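6-phosphogluconate dehydratase (Shewanella oneidensis, PDB 2GP4) probably catalyses the dehydration of 6-phosphogluconate, a step of the Entner-Doudoroff pathway, and is seen here without its iron-sulfur cluster. Local coordinates at residues M253-S265 with T392-P405. Sequence-based numbering, arbitrary orientation.
Sequences MLEVMGLQLPGSS and TVAGYGLRRYTQEP
The hydroxyl of Tyr401 reaches into the loop that follows helix 252-256 and donates to a backbone carbonyl, its OH lying 2.6 Å from Gln260 O and above the carbonyl plane. A second, nearly straight bond runs from Val393 N to Gly258 O (3.0 Å, 173°). Glu255 ties the same loop together from within: its OE1 takes Gly263 N at 2.7 Å on the syn lone pair, while OE2 is met by Gln260 NE2 on the anti side. With CG anti to the backbone N (chi1 -171°) and the chain bent at chi2, the carboxylate comes up to the edge of the Tyr401 ring, its plane turned 80° from the ring's. One water links Glu255 OE1 to Tyr401 O, so OE1 serves both loop and partner segment. Pro262 lies over one face of the ring, CG 3.7 Å from the centroid in a CH-pi contact, and its CD packs against Ala394 CB. A phenylalanine in place of Tyr401 would probably keep this proline packing but leave Gln260 O without its hydroxyl partner. Near the helix end, Val393 CG2 lies against the backbone from Gly258 to Gln260, and Leu398 CD1 touches Val256 O. Gly258 sits so close to Thr392 CB that a side chain would clash. Pro262 O, bonded to Trp414, also borders the ring of Pro405. The arrangement is a Schellman motif at the C-terminal end of helix 252-256, its following loop packed on the Thr392-Gly395 beta turn and the 3-10 segment 398-401, within the largely helical N-terminal domain.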
loop_
_atom_site.group_PDB
_atom_site.type_symbol
_atom_site.label_atom_id
_atom_site.label_comp_id
_atom_site.label_asym_id
_atom_site.label_seq_id
_atom_site.Cartn_x
_atom_site.Cartn_y
_atom_site.Cartn_z
HETATM N N MSE A 253 -0.050 -0.104 7.929
HETATM C CA MSE A 253 -1.464 -0.109 7.563
HETATM C C MSE A 253 -2.290 -0.894 8.583
HETATM O O MSE A 253 -3.358 -0.449 8.990
HETATM C CB MSE A 253 -1.661 -0.680 6.148
HETATM C CG MSE A 253 -3.076 -0.496 5.577
HETATM SE SE MSE A 253 -3.626 -1.809 4.205
HETATM C CE MSE A 253 -3.287 -3.482 5.173
ATOM N N LEU A 254 -1.789 -2.052 9.002
ATOM C CA LEU A 254 -2.479 -2.881 10.001
ATOM C C LEU A 254 -2.597 -2.185 11.358
ATOM O O LEU A 254 -3.504 -2.486 12.139
ATOM C CB LEU A 254 -1.786 -4.242 10.176
ATOM C CG LEU A 254 -1.799 -5.292 9.059
ATOM C CD1 LEU A 254 -3.216 -5.597 8.564
ATOM C CD2 LEU A 254 -0.905 -4.862 7.911
ATOM N N GLU A 255 -1.674 -1.262 11.621
ATOM C CA GLU A 255 -1.648 -0.496 12.860
ATOM C C GLU A 255 -2.783 0.531 12.926
ATOM O O GLU A 255 -3.530 0.557 13.903
ATOM C CB GLU A 255 -0.289 0.193 13.025
ATOM C CG GLU A 255 -0.063 0.849 14.377
ATOM C CD GLU A 255 0.487 -0.100 15.429
ATOM O OE1 GLU A 255 0.316 0.201 16.627
ATOM O OE2 GLU A 255 1.096 -1.131 15.074
ATOM N N VAL A 256 -2.911 1.365 11.892
ATOM C CA VAL A 256 -3.944 2.412 11.849
ATOM C C VAL A 256 -5.354 1.855 11.684
ATOM O O VAL A 256 -6.327 2.478 12.102
ATOM C CB VAL A 256 -3.696 3.467 10.732
ATOM C CG1 VAL A 256 -2.695 4.491 11.186
ATOM C CG2 VAL A 256 -3.262 2.804 9.427
HETATM N N MSE A 257 -5.444 0.684 11.065
HETATM C CA MSE A 257 -6.714 0.017 10.829
HETATM C C MSE A 257 -7.121 -0.872 12.006
HETATM O O MSE A 257 -8.158 -1.527 11.966
HETATM C CB MSE A 257 -6.645 -0.793 9.540
HETATM C CG MSE A 257 -6.532 0.062 8.290
HETATM SE SE MSE A 257 -6.543 -0.994 6.656
HETATM C CE MSE A 257 -8.230 -1.933 6.931
ATOM N N GLY A 258 -6.290 -0.883 13.047
ATOM C CA GLY A 258 -6.573 -1.616 14.276
ATOM C C GLY A 258 -6.684 -3.114 14.084
ATOM O O GLY A 258 -7.525 -3.764 14.702
ATOM N N LEU A 259 -5.828 -3.657 13.222
ATOM C CA LEU A 259 -5.875 -5.072 12.865
ATOM C C LEU A 259 -4.824 -5.910 13.594
ATOM O O LEU A 259 -4.782 -7.128 13.449
ATOM C CB LEU A 259 -5.766 -5.235 11.342
ATOM C CG LEU A 259 -6.986 -5.668 10.508
ATOM C CD1 LEU A 259 -8.317 -5.609 11.247
ATOM C CD2 LEU A 259 -7.047 -4.865 9.213
ATOM N N GLN A 260 -3.982 -5.241 14.373
ATOM C CA GLN A 260 -3.015 -5.901 15.246
ATOM C C GLN A 260 -2.887 -5.107 16.542
ATOM O O GLN A 260 -3.293 -3.951 16.596
ATOM C CB GLN A 260 -1.655 -6.036 14.557
ATOM C CG GLN A 260 -1.112 -4.739 13.961
ATOM C CD GLN A 260 0.211 -4.920 13.234
ATOM O OE1 GLN A 260 0.413 -5.889 12.500
ATOM N NE2 GLN A 260 1.116 -3.972 13.430
ATOM N N LEU A 261 -2.330 -5.730 17.577
ATOM C CA LEU A 261 -2.099 -5.056 18.860
ATOM C C LEU A 261 -1.275 -3.774 18.710
ATOM O O LEU A 261 -0.307 -3.749 17.954
ATOM C CB LEU A 261 -1.433 -6.009 19.858
ATOM C CG LEU A 261 -2.274 -6.777 20.889
ATOM C CD1 LEU A 261 -3.716 -7.021 20.463
ATOM C CD2 LEU A 261 -1.589 -8.088 21.249
ATOM N N PRO A 262 -1.678 -2.699 19.415
ATOM C CA PRO A 262 -0.955 -1.423 19.395
ATOM C C PRO A 262 0.542 -1.579 19.671
ATOM O O PRO A 262 0.935 -2.210 20.658
ATOM C CB PRO A 262 -1.621 -0.628 20.518
ATOM C CG PRO A 262 -2.982 -1.184 20.613
ATOM C CD PRO A 262 -2.876 -2.633 20.275
ATOM N N GLY A 263 1.356 -1.017 18.780
ATOM C CA GLY A 263 2.808 -1.029 18.909
ATOM C C GLY A 263 3.465 -2.391 18.810
ATOM O O GLY A 263 4.626 -2.544 19.180
ATOM N N SER A 264 2.741 -3.380 18.298
ATOM C CA SER A 264 3.259 -4.748 18.230
ATOM C C SER A 264 4.239 -5.018 17.078
ATOM O O SER A 264 5.032 -5.955 17.155
ATOM C CB SER A 264 2.112 -5.759 18.185
ATOM O OG SER A 264 1.370 -5.611 16.992
ATOM N N SER A 265 4.187 -4.208 16.024
ATOM C CA SER A 265 4.994 -4.457 14.828
ATOM C C SER A 265 6.458 -4.014 14.936
ATOM O O SER A 265 7.284 -4.382 14.098
ATOM C CB SER A 265 4.337 -3.846 13.578
ATOM O OG SER A 265 3.913 -2.514 13.790
ATOM N N THR A 392 -11.554 -1.791 17.111
ATOM C CA THR A 392 -10.273 -2.392 16.768
ATOM C C THR A 392 -10.116 -3.713 17.513
ATOM O O THR A 392 -10.897 -4.021 18.423
ATOM C CB THR A 392 -9.065 -1.461 17.083
ATOM O OG1 THR A 392 -8.769 -1.494 18.481
ATOM C CG2 THR A 392 -9.328 -0.023 16.660
ATOM N N VAL A 393 -9.101 -4.485 17.133
ATOM C CA VAL A 393 -8.799 -5.748 17.798
ATOM C C VAL A 393 -8.414 -5.578 19.272
ATOM O O VAL A 393 -8.445 -6.545 20.029
ATOM C CB VAL A 393 -7.712 -6.548 17.049
ATOM C CG1 VAL A 393 -8.204 -6.933 15.653
ATOM C CG2 VAL A 393 -6.401 -5.765 16.971
ATOM N N ALA A 394 -8.068 -4.354 19.672
ATOM C CA ALA A 394 -7.708 -4.046 21.057
ATOM C C ALA A 394 -8.860 -3.420 21.832
ATOM O O ALA A 394 -8.715 -3.096 23.012
ATOM C CB ALA A 394 -6.493 -3.122 21.099
ATOM N N GLY A 395 -9.999 -3.247 21.168
ATOM C CA GLY A 395 -11.148 -2.586 21.775
ATOM C C GLY A 395 -11.592 -1.378 20.976
ATOM O O GLY A 395 -10.981 -1.032 19.960
ATOM N N TYR A 396 -12.659 -0.733 21.440
ATOM C CA TYR A 396 -13.228 0.415 20.751
ATOM C C TYR A 396 -12.410 1.687 20.972
ATOM O O TYR A 396 -11.857 1.903 22.053
ATOM C CB TYR A 396 -14.681 0.628 21.186
ATOM C CG TYR A 396 -15.408 1.684 20.385
ATOM C CD1 TYR A 396 -15.842 1.425 19.089
ATOM C CD2 TYR A 396 -15.651 2.946 20.923
ATOM C CE1 TYR A 396 -16.495 2.391 18.349
ATOM C CE2 TYR A 396 -16.313 3.921 20.193
ATOM C CZ TYR A 396 -16.731 3.635 18.906
ATOM O OH TYR A 396 -17.395 4.598 18.176
ATOM N N GLY A 397 -12.338 2.517 19.934
ATOM C CA GLY A 397 -11.637 3.796 19.997
ATOM C C GLY A 397 -10.194 3.716 19.529
ATOM O O GLY A 397 -9.387 2.995 20.120
ATOM N N LEU A 398 -9.866 4.466 18.474
ATOM C CA LEU A 398 -8.514 4.439 17.895
ATOM C C LEU A 398 -7.427 5.042 18.788
ATOM O O LEU A 398 -6.247 4.760 18.593
ATOM C CB LEU A 398 -8.481 5.093 16.505
ATOM C CG LEU A 398 -7.219 4.794 15.677
ATOM C CD1 LEU A 398 -7.158 3.329 15.245
ATOM C CD2 LEU A 398 -7.098 5.719 14.483
ATOM N N ARG A 399 -7.830 5.853 19.766
ATOM C CA ARG A 399 -6.913 6.467 20.734
ATOM C C ARG A 399 -6.086 5.417 21.492
ATOM O O ARG A 399 -5.026 5.737 22.049
ATOM C CB ARG A 399 -7.704 7.354 21.704
ATOM C CG ARG A 399 -6.935 8.505 22.354
ATOM C CD ARG A 399 -6.328 9.486 21.347
ATOM N NE ARG A 399 -7.219 10.561 20.906
ATOM C CZ ARG A 399 -6.791 11.742 20.449
ATOM N NH1 ARG A 399 -5.492 12.022 20.400
ATOM N NH2 ARG A 399 -7.657 12.659 20.053
ATOM N N ARG A 400 -6.563 4.167 21.484
ATOM C CA ARG A 400 -5.835 3.026 22.052
ATOM C C ARG A 400 -4.506 2.781 21.338
ATOM O O ARG A 400 -3.579 2.187 21.903
ATOM C CB ARG A 400 -6.672 1.749 21.964
ATOM C CG ARG A 400 -7.877 1.718 22.854
ATOM C CD ARG A 400 -8.733 0.494 22.551
ATOM N NE ARG A 400 -9.956 0.493 23.351
ATOM C CZ ARG A 400 -10.036 0.066 24.608
ATOM N NH1 ARG A 400 -8.963 -0.403 25.235
ATOM N NH2 ARG A 400 -11.195 0.108 25.245
ATOM N N TYR A 401 -4.424 3.237 20.092
ATOM C CA TYR A 401 -3.229 3.052 19.284
ATOM C C TYR A 401 -2.201 4.167 19.459
ATOM O O TYR A 401 -1.154 4.162 18.816
ATOM C CB TYR A 401 -3.606 2.796 17.816
ATOM C CG TYR A 401 -4.083 1.385 17.632
ATOM C CD1 TYR A 401 -5.375 1.016 17.998
ATOM C CD2 TYR A 401 -3.227 0.401 17.154
ATOM C CE1 TYR A 401 -5.809 -0.287 17.867
ATOM C CE2 TYR A 401 -3.652 -0.913 17.014
ATOM C CZ TYR A 401 -4.946 -1.251 17.374
ATOM O OH TYR A 401 -5.388 -2.550 17.242
ATOM N N THR A 402 -2.494 5.099 20.362
ATOM C CA THR A 402 -1.510 6.092 20.805
ATOM C C THR A 402 -0.725 5.565 22.006
ATOM O O THR A 402 0.132 6.259 22.549
ATOM C CB THR A 402 -2.161 7.448 21.172
ATOM O OG1 THR A 402 -2.956 7.307 22.360
ATOM C CG2 THR A 402 -3.022 7.958 20.032
ATOM N N GLN A 403 -1.033 4.340 22.420
ATOM C CA GLN A 403 -0.338 3.701 23.535
ATOM C C GLN A 403 0.665 2.647 23.063
ATOM O O GLN A 403 0.507 2.051 21.992
ATOM C CB GLN A 403 -1.331 3.084 24.520
ATOM C CG GLN A 403 -2.148 4.089 25.308
ATOM C CD GLN A 403 -2.529 3.571 26.689
ATOM O OE1 GLN A 403 -2.889 2.400 26.853
ATOM N NE2 GLN A 403 -2.442 4.441 27.690
ATOM N N GLU A 404 1.686 2.418 23.884
ATOM C CA GLU A 404 2.799 1.548 23.525
ATOM C C GLU A 404 2.969 0.418 24.529
ATOM O O GLU A 404 2.874 0.650 25.736
ATOM C CB GLU A 404 4.102 2.347 23.440
ATOM C CG GLU A 404 4.136 3.394 22.347
ATOM C CD GLU A 404 5.512 4.030 22.189
ATOM O OE1 GLU A 404 6.070 4.538 23.190
ATOM O OE2 GLU A 404 6.031 4.023 21.052
ATOM N N PRO A 405 3.235 -0.808 24.032
ATOM C CA PRO A 405 3.438 -1.954 24.910
ATOM C C PRO A 405 4.790 -1.919 25.615
ATOM O O PRO A 405 5.786 -1.485 25.043
ATOM C CB PRO A 405 3.355 -3.147 23.957
ATOM C CG PRO A 405 3.756 -2.603 22.626
ATOM C CD PRO A 405 3.348 -1.170 22.605
HETATM O O HOH W 1 0.635 2.729 17.521
#